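Local coordinates for protein acyl-coenzyme A oxidase acox-1.2 (Caenorhabditis elegans, PDB 5K3J) that catalyses the FAD-dependent first, desaturating step of peroxisomal beta-oxidation on CoA thioesters of ascaroside pheromones with a five-carbon omega side chain, at residues N3-R7 and E17-A21; Q300-H306 and V421-A425; L191-C195 and A245-G249. All coordinates share one frame; numbering follows the deposited sequence.

Interaction 1: N3-R7 and E17-A21; sequences NRSIR and ERRMA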
loop_
_atom_site.group_PDB
_atom_site.type_symbol
_atom_site.label_atom_id
_atom_site.label_comp_id
_atom_site.label_asym_id
_atom_site.label_seq_id
_atom_site.Cartn_x
_atom_site.Cartn_y
_atom_site.Cartn_z
ATOM N N ASN A 3 -3.668 -32.307 -9.900
ATOM C CA ASN A 3 -3.466 -31.376 -8.798
ATOM C C ASN A 3 -2.865 -32.086 -7.592
ATOM O O ASN A 3 -3.569 -32.771 -6.853
ATOM C CB ASN A 3 -4.787 -30.708 -8.415
ATOM C CG ASN A 3 -4.589 -29.443 -7.598
ATOM O OD1 ASN A 3 -4.615 -28.336 -8.133
ATOM N ND2 ASN A 3 -4.400 -29.604 -6.293
ATOM N N ARG A 4 -1.562 -31.914 -7.392
ATOM C CA ARG A 4 -0.843 -32.664 -6.365
ATOM C C ARG A 4 -1.072 -32.110 -4.956
ATOM O O ARG A 4 -0.565 -32.662 -3.978
ATOM C CB ARG A 4 0.655 -32.677 -6.685
ATOM C CG ARG A 4 1.327 -34.025 -6.470
ATOM C CD ARG A 4 0.773 -35.091 -7.413
ATOM N NE ARG A 4 1.469 -35.118 -8.696
ATOM C CZ ARG A 4 1.209 -35.990 -9.667
ATOM N NH1 ARG A 4 1.892 -35.946 -10.803
ATOM N NH2 ARG A 4 0.263 -36.907 -9.504
ATOM N N SER A 5 -1.839 -31.028 -4.855
ATOM C CA SER A 5 -2.084 -30.374 -3.571
ATOM C C SER A 5 -3.379 -30.868 -2.923
ATOM O O SER A 5 -3.818 -30.339 -1.902
ATOM C CB SER A 5 -2.125 -28.856 -3.750
ATOM O OG SER A 5 -0.964 -28.398 -4.421
ATOM N N ILE A 6 -3.981 -31.887 -3.529
ATOM C CA ILE A 6 -5.171 -32.534 -2.987
ATOM C C ILE A 6 -4.811 -33.480 -1.841
ATOM O O ILE A 6 -3.904 -34.299 -1.976
ATOM C CB ILE A 6 -5.913 -33.327 -4.080
ATOM C CG1 ILE A 6 -6.469 -32.381 -5.148
ATOM C CG2 ILE A 6 -7.023 -34.171 -3.478
ATOM C CD1 ILE A 6 -6.934 -33.084 -6.407
ATOM N N ARG A 7 -5.515 -33.363 -0.717
ATOM C CA ARG A 7 -5.270 -34.223 0.441
ATOM C C ARG A 7 -6.582 -34.694 1.068
ATOM O O ARG A 7 -7.657 -34.189 0.734
ATOM C CB ARG A 7 -4.430 -33.493 1.493
ATOM C CG ARG A 7 -3.127 -32.908 0.972
ATOM C CD ARG A 7 -2.036 -33.954 0.841
ATOM N NE ARG A 7 -0.896 -33.430 0.096
ATOM C CZ ARG A 7 0.298 -34.012 0.047
ATOM N NH1 ARG A 7 1.276 -33.462 -0.659
ATOM N NH2 ARG A 7 0.516 -35.140 0.710
ATOM N N GLU A 17 -12.445 -27.543 -6.658
ATOM C CA GLU A 17 -11.683 -26.589 -7.456
ATOM C C GLU A 17 -10.425 -27.240 -8.024
ATOM O O GLU A 17 -9.975 -26.898 -9.118
ATOM C CB GLU A 17 -11.306 -25.365 -6.618
ATOM C CG GLU A 17 -12.476 -24.456 -6.276
ATOM C CD GLU A 17 -12.962 -23.644 -7.462
ATOM O OE1 GLU A 17 -12.200 -23.497 -8.443
ATOM O OE2 GLU A 17 -14.107 -23.149 -7.410
ATOM N N ARG A 18 -9.866 -28.185 -7.274
ATOM C CA ARG A 18 -8.628 -28.850 -7.664
ATOM C C ARG A 18 -8.894 -30.045 -8.569
ATOM O O ARG A 18 -8.007 -30.498 -9.293
ATOM C CB ARG A 18 -7.852 -29.285 -6.420
ATOM C CG ARG A 18 -7.295 -28.122 -5.623
ATOM C CD ARG A 18 -6.819 -28.549 -4.243
ATOM N NE ARG A 18 -6.230 -27.424 -3.521
ATOM C CZ ARG A 18 -5.892 -27.449 -2.235
ATOM N NH1 ARG A 18 -6.087 -28.544 -1.510
ATOM N NH2 ARG A 18 -5.360 -26.371 -1.671
ATOM N N ARG A 19 -10.122 -30.549 -8.530
ATOM C CA ARG A 19 -10.536 -31.626 -9.420
ATOM C C ARG A 19 -10.643 -31.093 -10.849
ATOM O O ARG A 19 -10.701 -31.861 -11.810
ATOM C CB ARG A 19 -11.871 -32.221 -8.966
ATOM C CG ARG A 19 -11.951 -33.739 -9.038
ATOM C CD ARG A 19 -11.491 -34.389 -7.740
ATOM N NE ARG A 19 -10.157 -34.971 -7.847
ATOM C CZ ARG A 19 -9.675 -35.875 -7.000
ATOM N NH1 ARG A 19 -8.451 -36.358 -7.161
ATOM N NH2 ARG A 19 -10.424 -36.300 -5.989
ATOM N N MET A 20 -10.656 -29.767 -10.975
ATOM C CA MET A 20 -10.776 -29.099 -12.267
ATOM C C MET A 20 -9.415 -28.845 -12.913
ATOM O O MET A 20 -9.328 -28.136 -13.916
ATOM C CB MET A 20 -11.514 -27.765 -12.118
ATOM C CG MET A 20 -12.839 -27.852 -11.378
ATOM S SD MET A 20 -13.673 -26.258 -11.194
ATOM C CE MET A 20 -14.471 -26.087 -12.787
ATOM N N ALA A 21 -8.357 -29.417 -12.344
ATOM C CA ALA A 21 -7.001 -29.182 -12.842
ATOM C C ALA A 21 -6.789 -29.793 -14.228
ATOM O O ALA A 21 -7.024 -30.983 -14.430
ATOM C CB ALA A 21 -5.979 -29.739 -11.860
#
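Asn-3 starts the contact by resting on Ala-21 and Arg-18, with Asn-3 CB and Ala-21 CB 3.8 Å apart. Its amide lies against the aliphatic stem of the arginine, Asn-3 CG being 3.5 Å from Arg-18 CB. The amide and guanidinium planes are 17° apart, although the two side chains cross obliquely. A type I turn from Asn-3 to Ile-6 folds the chain, held by a weak backbone bond from Ile-6 N to Asn-3 O, and brings Ser-5 to the far end of Arg-18. Ser-5 CB sits over the centre of the guanidinium, 4.3 Å above its plane. Ser-5 O lies over a face of the same group, and its 2.9 Å distance to Arg-18 NH1 comes with too poor an angle for a hydrogen bond. Ile-6 closes the contact from another side, sliding past Arg-18 in the opposite direction with CG1 3.6 Å from Arg-18 CB. With CD1 anti to CA across the CB-CG1 bond (chi2 167°), the chain runs on to a face of the Arg-19 guanidinium, where Ile-6 CD1 is 3.7 Å from Arg-19 NH1. The extended Arg-18 chain carries the guanidinium past Ile-6 to Ser-5, where it also forms salt bridges with Asp-10 and Asp-606 and a hydrogen bond to Arg-622 O. The chemistry is divided along one residue: the methylenes of Arg-18 provide an apolar surface for the N-terminal turn, while carboxylates and a carbonyl outside the two segments satisfy its buried head, joining the turn and helix 12-18 to helix 601-606.

Interaction 2: Q300-H306 and V421-A425; sequences QGLFLAH and VYGIA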
loop_
_atom_site.group_PDB
_atom_site.type_symbol
_atom_site.label_atom_id
_atom_site.label_comp_id
_atom_site.label_asym_id
_atom_site.label_seq_id
_atom_site.Cartn_x
_atom_site.Cartn_y
_atom_site.Cartn_z
ATOM N N GLN A 300 10.043 -10.446 -6.522
ATOM C CA GLN A 300 8.801 -9.688 -6.536
ATOM C C GLN A 300 7.800 -10.385 -7.444
ATOM O O GLN A 300 6.681 -9.911 -7.629
ATOM C CB GLN A 300 9.037 -8.241 -6.984
ATOM C CG GLN A 300 9.942 -7.418 -6.095
ATOM C CD GLN A 300 9.192 -6.707 -4.995
ATOM O OE1 GLN A 300 8.004 -6.425 -5.121
ATOM N NE2 GLN A 300 9.888 -6.409 -3.907
ATOM N N GLY A 301 8.204 -11.527 -7.989
ATOM C CA GLY A 301 7.284 -12.409 -8.672
ATOM C C GLY A 301 6.703 -13.421 -7.700
ATOM O O GLY A 301 5.560 -13.855 -7.854
ATOM N N LEU A 302 7.473 -13.766 -6.669
ATOM C CA LEU A 302 7.072 -14.807 -5.719
ATOM C C LEU A 302 6.217 -14.284 -4.555
ATOM O O LEU A 302 5.249 -14.941 -4.173
ATOM C CB LEU A 302 8.308 -15.531 -5.180
ATOM C CG LEU A 302 8.980 -16.462 -6.194
ATOM C CD1 LEU A 302 10.323 -16.982 -5.695
ATOM C CD2 LEU A 302 8.055 -17.622 -6.536
ATOM N N PHE A 303 6.572 -13.128 -3.992
ATOM C CA PHE A 303 5.717 -12.441 -3.019
ATOM C C PHE A 303 4.288 -12.325 -3.546
ATOM O O PHE A 303 3.319 -12.602 -2.841
ATOM C CB PHE A 303 6.233 -11.032 -2.737
ATOM C CG PHE A 303 7.483 -10.973 -1.914
ATOM C CD1 PHE A 303 7.640 -11.744 -0.773
ATOM C CD2 PHE A 303 8.502 -10.106 -2.276
ATOM C CE1 PHE A 303 8.803 -11.650 -0.018
ATOM C CE2 PHE A 303 9.660 -10.012 -1.531
ATOM C CZ PHE A 303 9.809 -10.787 -0.398
ATOM N N LEU A 304 4.186 -11.884 -4.796
ATOM C CA LEU A 304 2.912 -11.665 -5.465
ATOM C C LEU A 304 2.165 -12.978 -5.619
ATOM O O LEU A 304 0.954 -13.034 -5.420
ATOM C CB LEU A 304 3.131 -11.017 -6.833
ATOM C CG LEU A 304 1.899 -10.620 -7.638
ATOM C CD1 LEU A 304 0.935 -9.864 -6.750
ATOM C CD2 LEU A 304 2.308 -9.770 -8.830
ATOM N N ALA A 305 2.888 -14.034 -5.975
ATOM C CA ALA A 305 2.294 -15.359 -6.035
ATOM C C ALA A 305 1.777 -15.762 -4.656
ATOM O O ALA A 305 0.696 -16.332 -4.529
ATOM C CB ALA A 305 3.303 -16.362 -6.547
ATOM N N HIS A 306 2.567 -15.453 -3.632
ATOM C CA HIS A 306 2.209 -15.713 -2.242
ATOM C C HIS A 306 0.882 -15.042 -1.888
ATOM O O HIS A 306 0.003 -15.661 -1.287
ATOM C CB HIS A 306 3.341 -15.223 -1.327
ATOM C CG HIS A 306 3.140 -15.512 0.130
ATOM N ND1 HIS A 306 4.196 -15.716 0.990
ATOM C CD2 HIS A 306 2.019 -15.599 0.886
ATOM C CE1 HIS A 306 3.737 -15.935 2.208
ATOM N NE2 HIS A 306 2.419 -15.870 2.174
ATOM N N VAL A 421 3.096 -9.165 3.661
ATOM C CA VAL A 421 3.673 -9.359 2.342
ATOM C C VAL A 421 3.714 -8.062 1.557
ATOM O O VAL A 421 4.668 -7.799 0.820
ATOM C CB VAL A 421 2.879 -10.418 1.546
ATOM C CG1 VAL A 421 3.455 -10.583 0.144
ATOM C CG2 VAL A 421 2.884 -11.740 2.288
ATOM N N TYR A 422 2.685 -7.241 1.722
ATOM C CA TYR A 422 2.687 -5.956 1.051
ATOM C C TYR A 422 3.779 -5.077 1.642
ATOM O O TYR A 422 4.622 -4.554 0.913
ATOM C CB TYR A 422 1.351 -5.239 1.171
ATOM C CG TYR A 422 1.407 -3.871 0.548
ATOM C CD1 TYR A 422 1.425 -3.726 -0.832
ATOM C CD2 TYR A 422 1.502 -2.731 1.331
ATOM C CE1 TYR A 422 1.511 -2.484 -1.417
ATOM C CE2 TYR A 422 1.587 -1.479 0.755
ATOM C CZ TYR A 422 1.592 -1.363 -0.623
ATOM O OH TYR A 422 1.675 -0.130 -1.226
ATOM N N GLY A 423 3.772 -4.928 2.967
ATOM C CA GLY A 423 4.751 -4.098 3.656
ATOM C C GLY A 423 6.187 -4.470 3.336
ATOM O O GLY A 423 7.035 -3.604 3.140
ATOM N N ILE A 424 6.454 -5.770 3.277
ATOM C CA ILE A 424 7.791 -6.276 2.982
ATOM C C ILE A 424 8.243 -5.934 1.558
ATOM O O ILE A 424 9.263 -5.267 1.362
ATOM C CB ILE A 424 7.861 -7.808 3.182
ATOM C CG1 ILE A 424 7.859 -8.156 4.671
ATOM C CG2 ILE A 424 9.096 -8.382 2.521
ATOM C CD1 ILE A 424 9.027 -7.567 5.433
ATOM N N ALA A 425 7.472 -6.376 0.571
ATOM C CA ALA A 425 7.867 -6.257 -0.829
ATOM C C ALA A 425 7.885 -4.816 -1.331
ATOM O O ALA A 425 8.753 -4.446 -2.122
ATOM C CB ALA A 425 6.946 -7.094 -1.694
#
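Phe-303 reaches across to helix 418-426, where Val-421, Ile-424 and Ala-425 receive it. Its CB lies 4.0 Å from Val-421 CG1. With CG anti to the carbonyl carbon (chi1 -73°), the ring extends toward Ala-425: CG is near that methyl, and CD2 is nearest, 3.4 Å from Ala-425 CB. At the tip, Phe-303 CZ meets Ile-424 CG2 at 3.8 Å, the side chains crossing at about a right angle. The segments run nearly antiparallel, their axes 10.3 Å apart, which sets a different contact one turn to either side of Phe-303. Toward the N-terminus, Gln-300 NE2 donates to Ala-425 O at 2.9 Å, with an N-H...O angle of 158° and the oxygen close to the amide plane. Toward the C-terminus, Val-421 CG2 makes a CH-pi contact over the His-306 ring, 4.1 Å from its centroid and 6° off the normal. The nitrogens of that imidazole are bonded to Tyr-106 OH and Leu-615 O. The Phe-303 side chain also lies about 5 Å from the bound ascaroside-CoA and close to Glu-299, important for substrate specificity; Gln-300 touches substrate-binding Tyr-431. The chemistry implies a mainly apolar helix interface beside the substrate, with one side-chain-to-backbone hydrogen bond that probably helps set the register.

Interaction 3: L191-C195 and A245-G249; sequences LGKSC and AADNG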
loop_
_atom_site.group_PDB
_atom_site.type_symbol
_atom_site.label_atom_id
_atom_site.label_comp_id
_atom_site.label_asym_id
_atom_site.label_seq_id
_atom_site.Cartn_x
_atom_site.Cartn_y
_atom_site.Cartn_z
ATOM N N LEU A 191 23.052 -3.722 10.762
ATOM C CA LEU A 191 24.107 -2.798 11.176
ATOM C C LEU A 191 24.014 -2.443 12.658
ATOM O O LEU A 191 25.018 -2.442 13.369
ATOM C CB LEU A 191 24.076 -1.517 10.332
ATOM C CG LEU A 191 25.043 -0.406 10.767
ATOM C CD1 LEU A 191 26.473 -0.917 10.820
ATOM C CD2 LEU A 191 24.938 0.793 9.838
ATOM N N GLY A 192 22.804 -2.157 13.118
ATOM C CA GLY A 192 22.591 -1.707 14.479
ATOM C C GLY A 192 22.895 -2.702 15.585
ATOM O O GLY A 192 23.541 -2.346 16.567
ATOM N N LYS A 193 22.441 -3.945 15.439
ATOM C CA LYS A 193 22.475 -4.879 16.560
ATOM C C LYS A 193 23.122 -6.240 16.291
ATOM O O LYS A 193 23.659 -6.859 17.209
ATOM C CB LYS A 193 21.046 -5.102 17.065
ATOM C CG LYS A 193 20.418 -3.865 17.677
ATOM C CD LYS A 193 21.328 -3.293 18.748
ATOM C CE LYS A 193 20.669 -2.139 19.478
ATOM N NZ LYS A 193 21.501 -1.648 20.613
ATOM N N SER A 194 23.079 -6.702 15.047
ATOM C CA SER A 194 23.457 -8.081 14.750
ATOM C C SER A 194 24.906 -8.251 14.303
ATOM O O SER A 194 25.649 -9.035 14.895
ATOM C CB SER A 194 22.521 -8.654 13.687
ATOM O OG SER A 194 21.218 -8.821 14.216
ATOM N N CYS A 195 25.308 -7.527 13.263
ATOM C CA CYS A 195 26.625 -7.722 12.669
ATOM C C CYS A 195 27.742 -7.283 13.606
ATOM O O CYS A 195 27.552 -6.421 14.472
ATOM C CB CYS A 195 26.739 -6.964 11.345
ATOM S SG CYS A 195 27.111 -5.208 11.518
ATOM N N ALA A 245 11.483 -7.580 12.131
ATOM C CA ALA A 245 12.199 -8.623 12.854
ATOM C C ALA A 245 13.687 -8.434 12.600
ATOM O O ALA A 245 14.533 -9.009 13.281
ATOM C CB ALA A 245 11.737 -10.010 12.431
ATOM N N ALA A 246 13.990 -7.602 11.610
ATOM C CA ALA A 246 15.361 -7.228 11.303
ATOM C C ALA A 246 15.754 -5.966 12.062
ATOM O O ALA A 246 14.901 -5.162 12.432
ATOM C CB ALA A 246 15.527 -7.025 9.807
ATOM N N ASP A 247 17.047 -5.799 12.301
ATOM C CA ASP A 247 17.533 -4.558 12.881
ATOM C C ASP A 247 18.294 -3.778 11.819
ATOM O O ASP A 247 19.404 -4.134 11.433
ATOM C CB ASP A 247 18.406 -4.820 14.117
ATOM C CG ASP A 247 19.609 -5.693 13.814
ATOM O OD1 ASP A 247 19.432 -6.920 13.661
ATOM O OD2 ASP A 247 20.733 -5.151 13.733
ATOM N N ASN A 248 17.665 -2.728 11.311
ATOM C CA ASN A 248 18.351 -1.811 10.422
ATOM C C ASN A 248 18.954 -0.700 11.266
ATOM O O ASN A 248 18.260 -0.073 12.065
ATOM C CB ASN A 248 17.390 -1.278 9.362
ATOM C CG ASN A 248 16.773 -2.388 8.538
ATOM O OD1 ASN A 248 15.843 -3.060 8.979
ATOM N ND2 ASN A 248 17.292 -2.589 7.334
ATOM N N GLY A 249 20.251 -0.467 11.108
ATOM C CA GLY A 249 20.950 0.385 12.046
ATOM C C GLY A 249 21.645 1.605 11.484
ATOM O O GLY A 249 21.614 1.869 10.283
#
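Asp-247 turns its carboxylate into the bend of Lys-193 and Ser-194, and each of its oxygens takes a different kind of donor. OD2 faces the backbone: Lys-193 N donates to Asp-247 OD2 at 2.7 Å, approaching from above the carboxylate plane, 40° out of it. A second, weak bond to OD2 comes from Ser-194 N. OD1 faces the side chain, and Ser-194 OG donates to Asp-247 OD1 at 2.7 Å on the syn side, tilted from the carboxylate plane. This reach follows from the first torsion of Asp-247 (chi1 58°), which places CG between its own backbone N and carbonyl carbon. The Lys-193 stem passes obliquely over the acid, Lys-193 CB being 3.3 Å from Asp-247 OD2, while its amine leads off to Ala-642 O of the second subunit. Replacing Asp-247 by an alanine would probably leave the amides of Lys-193 and Ser-194 and the serine hydroxyl without their shared acceptor, freeing the bend to shift. Beyond the acid, Gly-192 N comes 3.3 Å from Gly-249 CA, the backbones meeting with no side chain between, and Leu-191 CD2 lies 3.5 Å from Gly-249 O. Leu-191, its side chain about 7 Å from bound FAD and near FAD-binding Gly-189, extends this packing to Val-234 on strand 232-236. The contact ties the loop between strands 185-189 and 197-205 to the start of strand 248-253, the middle strand of an antiparallel three-stranded sheet.

Interactions 2 and 3 are buried, whereas interaction 1 is only partly so, and its centre lies about 29 Å from the centre of the chain. None share a helix or strand: the first joins the N-terminal turn to helix 12-18, the second pairs two helices of the C-alpha1 region, and the third links a loop to a strand in the beta region. Their chemistry follows place. The peripheral contact uses arginine methylenes and sends the charge elsewhere, the helix pair is mainly apolar, and the loop-strand contact centres on a carboxylate. Interactions 2 and 3, about 7 Å apart at their nearest atoms, both reach the second subunit; interaction 1 does not.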